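Polysaccharide deacetylase (Streptococcus pyogenes, PDB 6DQ3) removes N-acetyl groups from the cell wall linkage unit of streptococcal rhamnopolysaccharides, as a probably zinc-dependent deacetylase of carbohydrate esterase family 4. Local coordinates at residues Leu30-Asn33 / Pro34-Asp38; Glu65-Ala68 / Lys69-Trp73; Ala113-Thr116 / Leu117-Lys121. All coordinates share one frame; numbering follows the deposited sequence.

Interaction 1. Residues Leu30-Asn33 / Pro34-Asp38; sequences LIVN and PDLFD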
loop_
_atom_site.group_PDB
_atom_site.type_symbol
_atom_site.label_atom_id
_atom_site.label_comp_id
_atom_site.label_asym_id
_atom_site.label_seq_id
_atom_site.Cartn_x
_atom_site.Cartn_y
_atom_site.Cartn_z
ATOM N N LEU A 30 -12.782 -8.343 -7.686
ATOM C CA LEU A 30 -11.995 -8.257 -6.462
ATOM C C LEU A 30 -12.328 -7.020 -5.637
ATOM O O LEU A 30 -11.515 -6.593 -4.811
ATOM C CB LEU A 30 -10.506 -8.278 -6.804
ATOM C CG LEU A 30 -10.046 -9.478 -7.634
ATOM C CD1 LEU A 30 -8.666 -9.241 -8.231
ATOM C CD2 LEU A 30 -10.039 -10.748 -6.790
ATOM N N ILE A 31 -13.504 -6.441 -5.834
ATOM C CA ILE A 31 -13.900 -5.268 -5.065
ATOM C C ILE A 31 -14.392 -5.715 -3.697
ATOM O O ILE A 31 -15.234 -6.617 -3.588
ATOM C CB ILE A 31 -14.981 -4.464 -5.798
ATOM C CG1 ILE A 31 -14.488 -4.009 -7.169
ATOM C CG2 ILE A 31 -15.377 -3.249 -4.954
ATOM C CD1 ILE A 31 -15.591 -3.446 -8.057
ATOM N N VAL A 32 -13.879 -5.079 -2.651
ATOM C CA VAL A 32 -14.303 -5.369 -1.287
ATOM C C VAL A 32 -15.482 -4.477 -0.935
ATOM O O VAL A 32 -15.448 -3.263 -1.170
ATOM C CB VAL A 32 -13.150 -5.162 -0.293
ATOM C CG1 VAL A 32 -13.667 -5.333 1.132
ATOM C CG2 VAL A 32 -12.019 -6.122 -0.597
ATOM N N ASN A 33 -16.519 -5.076 -0.359
ATOM C CA ASN A 33 -17.677 -4.317 0.100
ATOM C C ASN A 33 -17.271 -3.415 1.260
ATOM O O ASN A 33 -16.562 -3.865 2.168
ATOM C CB ASN A 33 -18.782 -5.280 0.528
ATOM C CG ASN A 33 -20.054 -4.567 0.930
ATOM O OD1 ASN A 33 -20.085 -3.845 1.925
ATOM N ND2 ASN A 33 -21.115 -4.776 0.162
ATOM N N PRO A 34 -17.681 -2.144 1.264
ATOM C CA PRO A 34 -17.352 -1.274 2.407
ATOM C C PRO A 34 -17.733 -1.881 3.749
ATOM O O PRO A 34 -16.955 -1.785 4.705
ATOM C CB PRO A 34 -18.144 0.010 2.108
ATOM C CG PRO A 34 -18.301 0.018 0.605
ATOM C CD PRO A 34 -18.436 -1.434 0.212
ATOM N N ASP A 35 -18.918 -2.489 3.857
ATOM C CA ASP A 35 -19.318 -3.081 5.131
ATOM C C ASP A 35 -18.299 -4.116 5.600
ATOM O O ASP A 35 -17.974 -4.178 6.790
ATOM C CB ASP A 35 -20.704 -3.712 5.011
ATOM C CG ASP A 35 -21.808 -2.678 4.853
ATOM O OD1 ASP A 35 -21.663 -1.556 5.382
ATOM O OD2 ASP A 35 -22.822 -2.991 4.194
ATOM N N LEU A 36 -17.777 -4.931 4.677
ATOM C CA LEU A 36 -16.788 -5.937 5.051
ATOM C C LEU A 36 -15.479 -5.287 5.486
ATOM O O LEU A 36 -14.847 -5.738 6.450
ATOM C CB LEU A 36 -16.551 -6.902 3.888
ATOM C CG LEU A 36 -15.438 -7.934 4.075
ATOM C CD1 LEU A 36 -15.741 -8.825 5.274
ATOM C CD2 LEU A 36 -15.246 -8.775 2.823
ATOM N N PHE A 37 -15.044 -4.242 4.779
ATOM C CA PHE A 37 -13.854 -3.514 5.203
ATOM C C PHE A 37 -14.032 -2.987 6.624
ATOM O O PHE A 37 -13.145 -3.141 7.471
ATOM C CB PHE A 37 -13.567 -2.382 4.217
ATOM C CG PHE A 37 -12.331 -1.595 4.534
ATOM C CD1 PHE A 37 -11.103 -2.221 4.666
ATOM C CD2 PHE A 37 -12.399 -0.225 4.707
ATOM C CE1 PHE A 37 -9.970 -1.492 4.957
ATOM C CE2 PHE A 37 -11.273 0.508 4.997
ATOM C CZ PHE A 37 -10.053 -0.128 5.120
ATOM N N ASP A 38 -15.194 -2.391 6.909
ATOM C CA ASP A 38 -15.495 -1.946 8.265
ATOM C C ASP A 38 -15.325 -3.090 9.258
ATOM O O ASP A 38 -14.670 -2.935 10.295
ATOM C CB ASP A 38 -16.920 -1.375 8.315
ATOM C CG ASP A 38 -17.250 -0.735 9.648
ATOM O OD1 ASP A 38 -17.340 -1.473 10.651
ATOM O OD2 ASP A 38 -17.412 0.505 9.693
#
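N33 carries its amide group anti to the backbone N (chi1 -176°), which swings the carboxamide past the ring nitrogen of P34 and sets OD1 over the start of the helix. There N33 OD1 accepts from the backbone N of D35 at 2.6 Å. The donor lies in the carbonyl plane, but the N-H is bent away from the acceptor, with an angle of 136° at the hydrogen. This conformation also brings N33 OD1 to 3.0 Å from P34 N, a close approach without a bond, since the proline nitrogen has no hydrogen. N33 is thus the N-cap of helix 34-46, with proline as its first residue and D35, the second, as the donor. The first helical backbone bond starts here too: F37 N donates to N33 O at 3.0 Å. V32, its CG1 anti to the backbone N, reaches the first turn. V32 CG1 touches L36 CD2 at 4.1 Å, the two side chains crossing at about a right angle, and lies 4.3 Å from F37 CB. F37 sends its ring away from 30-33, against helix 81-93 and edge-to-face with Y14, while P34 leans on V86 of the same helix.

Interaction 2. Residues Glu65-Ala68 / Lys69-Trp73; sequences ELPA and KKVVW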
loop_
_atom_site.group_PDB
_atom_site.type_symbol
_atom_site.label_atom_id
_atom_site.label_comp_id
_atom_site.label_asym_id
_atom_site.label_seq_id
_atom_site.Cartn_x
_atom_site.Cartn_y
_atom_site.Cartn_z
ATOM N N GLU A 65 12.485 -5.375 15.604
ATOM C CA GLU A 65 11.677 -5.194 16.801
ATOM C C GLU A 65 10.345 -4.570 16.406
ATOM O O GLU A 65 10.298 -3.665 15.570
ATOM C CB GLU A 65 12.400 -4.331 17.844
ATOM C CG GLU A 65 12.913 -2.989 17.340
ATOM C CD GLU A 65 13.857 -2.314 18.322
ATOM O OE1 GLU A 65 14.172 -2.918 19.371
ATOM O OE2 GLU A 65 14.294 -1.176 18.042
ATOM N N LEU A 66 9.274 -5.071 16.993
ATOM C CA LEU A 66 7.960 -4.537 16.655
ATOM C C LEU A 66 7.488 -3.555 17.724
ATOM O O LEU A 66 7.790 -3.720 18.910
ATOM C CB LEU A 66 6.929 -5.661 16.514
ATOM C CG LEU A 66 7.228 -6.722 15.460
ATOM C CD1 LEU A 66 6.137 -7.796 15.439
ATOM C CD2 LEU A 66 7.379 -6.127 14.067
ATOM N N PRO A 67 6.757 -2.501 17.340
ATOM C CA PRO A 67 6.255 -1.556 18.349
ATOM C C PRO A 67 5.096 -2.089 19.176
ATOM O O PRO A 67 4.701 -1.434 20.151
ATOM C CB PRO A 67 5.823 -0.344 17.507
ATOM C CG PRO A 67 5.454 -0.924 16.179
ATOM C CD PRO A 67 6.409 -2.089 15.965
ATOM N N ALA A 68 4.552 -3.251 18.829
ATOM C CA ALA A 68 3.463 -3.864 19.576
ATOM C C ALA A 68 3.491 -5.358 19.292
ATOM O O ALA A 68 4.199 -5.823 18.396
ATOM C CB ALA A 68 2.110 -3.256 19.197
ATOM N N LYS A 69 2.710 -6.113 20.066
ATOM C CA LYS A 69 2.624 -7.548 19.820
ATOM C C LYS A 69 1.969 -7.832 18.474
ATOM O O LYS A 69 2.423 -8.710 17.731
ATOM C CB LYS A 69 1.862 -8.239 20.952
ATOM C CG LYS A 69 2.655 -8.360 22.249
ATOM C CD LYS A 69 1.818 -8.996 23.350
ATOM C CE LYS A 69 2.528 -8.950 24.699
ATOM N NZ LYS A 69 1.664 -9.482 25.792
ATOM N N LYS A 70 0.915 -7.094 18.131
ATOM C CA LYS A 70 0.220 -7.270 16.861
ATOM C C LYS A 70 0.338 -5.994 16.041
ATOM O O LYS A 70 -0.051 -4.915 16.500
ATOM C CB LYS A 70 -1.243 -7.645 17.089
ATOM C CG LYS A 70 -1.399 -8.815 18.040
ATOM C CD LYS A 70 -2.783 -9.412 17.962
ATOM C CE LYS A 70 -3.019 -10.366 19.115
ATOM N NZ LYS A 70 -4.459 -10.395 19.477
ATOM N N VAL A 71 0.887 -6.119 14.833
ATOM C CA VAL A 71 1.104 -4.983 13.950
ATOM C C VAL A 71 0.644 -5.362 12.549
ATOM O O VAL A 71 0.612 -6.534 12.169
ATOM C CB VAL A 71 2.582 -4.527 13.907
ATOM C CG1 VAL A 71 3.103 -4.248 15.303
ATOM C CG2 VAL A 71 3.436 -5.566 13.190
ATOM N N VAL A 72 0.305 -4.339 11.769
ATOM C CA VAL A 72 -0.127 -4.536 10.394
ATOM C C VAL A 72 0.181 -3.272 9.608
ATOM O O VAL A 72 0.119 -2.159 10.136
ATOM C CB VAL A 72 -1.632 -4.886 10.311
ATOM C CG1 VAL A 72 -2.472 -3.771 10.921
ATOM C CG2 VAL A 72 -2.021 -5.143 8.868
ATOM N N TRP A 73 0.523 -3.454 8.334
ATOM C CA TRP A 73 0.708 -2.355 7.394
ATOM C C TRP A 73 -0.403 -2.458 6.356
ATOM O O TRP A 73 -0.399 -3.370 5.524
ATOM C CB TRP A 73 2.087 -2.415 6.742
ATOM C CG TRP A 73 2.402 -1.228 5.882
ATOM C CD1 TRP A 73 1.738 -0.028 5.849
ATOM C CD2 TRP A 73 3.452 -1.131 4.916
ATOM N NE1 TRP A 73 2.324 0.808 4.930
ATOM C CE2 TRP A 73 3.376 0.155 4.343
ATOM C CE3 TRP A 73 4.454 -2.005 4.482
ATOM C CZ2 TRP A 73 4.264 0.585 3.358
ATOM C CZ3 TRP A 73 5.331 -1.575 3.507
ATOM C CH2 TRP A 73 5.230 -0.293 2.958
#
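L66 overlaps V71 methyl to methyl: both of its branch ends face V71 CG2, with L66 CD2 at 4.1 Å and L66 CD1 only slightly farther, and the two side chains cross obliquely. The torsion of V71 divides its two methyls between different partners. With chi1 at -54°, V71 CG2 sits between the backbone N and the carbonyl carbon and faces L66, whereas CG1, beside the backbone N, turns to P67 and A68. The P67 ring meets it through its CD corner, P67 CD lying 4.0 Å from V71 CG1, and stands at about a right angle to the valine side chain. A68 completes the set from the next position along the chain, with A68 CB 4.1 Å from V71 CG1. The carbonyl of A68 comes closer still, its O 3.6 Å from V71 CG1, so this methyl touches backbone as well as side chain.

The three consecutive residues therefore fold back over one valine as the loop after helix 54-63 turns into strand 71-77. That strand pairs in parallel with 8-14, 50-51 and 98-102, in the distorted beta/alpha barrel (NodB-type) fold of carbohydrate esterase family 4. Around the contact, V71 and L66 also meet I9 of strand 8-14, L66 touches A60 of helix 54-63, and P67 and A68 lie against Y50. K70 points away from the loop, and its NZ forms a salt bridge with E47.

No hydrogen bond joins 65-68 to 69-73, while K70 and V72 make backbone hydrogen bonds to Y50. The side chains that meet V71 are apolar, so shape complementarity, rather than directed bonds, probably dominates between the two segments.

Interaction 3. Residues Ala113-Thr116 / Leu117-Lys121; sequences ANLT and LKQMK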
loop_
_atom_site.group_PDB
_atom_site.type_symbol
_atom_site.label_atom_id
_atom_site.label_comp_id
_atom_site.label_asym_id
_atom_site.label_seq_id
_atom_site.Cartn_x
_atom_site.Cartn_y
_atom_site.Cartn_z
ATOM N N ALA A 113 -10.988 9.909 -11.599
ATOM C CA ALA A 113 -10.994 8.592 -10.982
ATOM C C ALA A 113 -9.904 8.418 -9.933
ATOM O O ALA A 113 -9.832 7.344 -9.325
ATOM C CB ALA A 113 -10.839 7.513 -12.059
ATOM N N ASN A 114 -9.070 9.426 -9.686
ATOM C CA ASN A 114 -7.911 9.246 -8.826
ATOM C C ASN A 114 -7.777 10.372 -7.809
ATOM O O ASN A 114 -8.365 11.446 -7.947
ATOM C CB ASN A 114 -6.629 9.150 -9.659
ATOM C CG ASN A 114 -6.641 7.966 -10.598
ATOM O OD1 ASN A 114 -7.107 8.061 -11.737
ATOM N ND2 ASN A 114 -6.143 6.832 -10.118
ATOM N N LEU A 115 -6.990 10.088 -6.771
ATOM C CA LEU A 115 -6.786 11.033 -5.685
ATOM C C LEU A 115 -6.180 12.329 -6.204
ATOM O O LEU A 115 -5.390 12.338 -7.152
ATOM C CB LEU A 115 -5.865 10.429 -4.627
ATOM C CG LEU A 115 -6.312 9.121 -3.980
ATOM C CD1 LEU A 115 -5.236 8.610 -3.029
ATOM C CD2 LEU A 115 -7.617 9.295 -3.233
ATOM N N THR A 116 -6.556 13.429 -5.566
ATOM C CA THR A 116 -5.994 14.738 -5.858
ATOM C C THR A 116 -4.964 15.107 -4.793
ATOM O O THR A 116 -4.933 14.534 -3.701
ATOM C CB THR A 116 -7.086 15.807 -5.896
ATOM O OG1 THR A 116 -7.510 16.076 -4.556
ATOM C CG2 THR A 116 -8.274 15.356 -6.727
ATOM N N LEU A 117 -4.130 16.100 -5.110
ATOM C CA LEU A 117 -3.148 16.562 -4.133
ATOM C C LEU A 117 -3.828 17.132 -2.896
ATOM O O LEU A 117 -3.379 16.897 -1.768
ATOM C CB LEU A 117 -2.230 17.613 -4.748
ATOM C CG LEU A 117 -1.201 17.131 -5.763
ATOM C CD1 LEU A 117 -0.559 18.362 -6.418
ATOM C CD2 LEU A 117 -0.153 16.237 -5.148
ATOM N N LYS A 118 -4.907 17.900 -3.086
ATOM C CA LYS A 118 -5.611 18.474 -1.946
ATOM C C LYS A 118 -6.126 17.379 -1.022
ATOM O O LYS A 118 -6.040 17.497 0.205
ATOM C CB LYS A 118 -6.761 19.357 -2.434
ATOM C CG LYS A 118 -7.515 20.091 -1.334
ATOM C CD LYS A 118 -8.576 21.019 -1.926
ATOM C CE LYS A 118 -9.404 21.695 -0.838
ATOM N NZ LYS A 118 -10.467 22.585 -1.398
ATOM N N GLN A 119 -6.657 16.298 -1.597
ATOM C CA GLN A 119 -7.146 15.195 -0.780
ATOM C C GLN A 119 -6.008 14.524 -0.020
ATOM O O GLN A 119 -6.163 14.168 1.151
ATOM C CB GLN A 119 -7.880 14.185 -1.659
ATOM C CG GLN A 119 -9.215 14.698 -2.159
ATOM C CD GLN A 119 -9.726 13.931 -3.358
ATOM O OE1 GLN A 119 -9.062 13.021 -3.854
ATOM N NE2 GLN A 119 -10.913 14.295 -3.832
ATOM N N MET A 120 -4.855 14.341 -0.666
ATOM C CA MET A 120 -3.733 13.709 0.018
ATOM C C MET A 120 -3.247 14.567 1.177
ATOM O O MET A 120 -2.959 14.049 2.262
ATOM C CB MET A 120 -2.600 13.439 -0.972
ATOM C CG MET A 120 -2.978 12.460 -2.081
ATOM S SD MET A 120 -1.593 12.091 -3.181
ATOM C CE MET A 120 -2.303 12.436 -4.792
ATOM N N LYS A 121 -3.173 15.885 0.980
ATOM C CA LYS A 121 -2.751 16.767 2.061
ATOM C C LYS A 121 -3.710 16.686 3.243
ATOM O O LYS A 121 -3.283 16.714 4.404
ATOM C CB LYS A 121 -2.636 18.202 1.549
ATOM C CG LYS A 121 -1.559 18.392 0.481
ATOM C CD LYS A 121 -1.587 19.805 -0.094
ATOM C CE LYS A 121 -0.448 20.027 -1.084
ATOM N NZ LYS A 121 -0.426 21.429 -1.588
#
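The chain runs extended through L115 and T116, then turns into helical geometry from L117 onward, which makes T116 the N-cap of helix 117-124. M120 N donates to T116 O at 3.0 Å, the first backbone bond of the helix. Two reciprocal bonds between T116 and Q119 build a capping box. In one, Q119 N donates to T116 OG1 at 3.1 Å, nearly straight; a chi1 of 74° places this hydroxyl between the threonine's own N and carbonyl carbon, facing the first turn. In the other, T116 N donates back to Q119 OE1, also at 3.1 Å. That donor stands above the amide plane, 52° out of it, so the bond is straight at the hydrogen (163°) yet not aimed at a lone pair. The glutamine chain runs extended back along the cap, passing close to the threonine hydroxyl, with Q119 CG 3.2 Å from T116 OG1. M120 bends at its thioether and brings its terminal methyl to the loop: M120 CE is 3.5 Å from T116 O and 4.1 Å from L115 CB.

Outside the turn, Q119 and L115 both rest on Y84 of helix 81-93, and L115 is joined to S79 by backbone hydrogen bonding. M120 and L117 touch T107 of helix 104-108, and T107 OG1 hydrogen-bonds L115 O, while L117 also packs on Y158 and Q162 of helix 145-162, so the capped end lies among three helices.

Interactions 1 and 3 are both helix starts with a side-chain N-cap, whereas interaction 2 is an apolar turn leading into a strand. None touches another. The centres of interaction 1 and interaction 2 are 24 Å apart. Those of interaction 2 and interaction 3, on opposite sides of the chain's centre, are 29 Å apart. Helix 81-93 borders both capped turns. The side chain of P34 lies about 10 Å from a bound zinc ion, and I31 touches H18 and E24, ligands of one zinc site. Strand 71-77 ends just before D78, a zinc ligand with H133 and H137; N114 ND2 hydrogen-bonds S79 O and, weakly, D78 O, and may thereby help position that ligand.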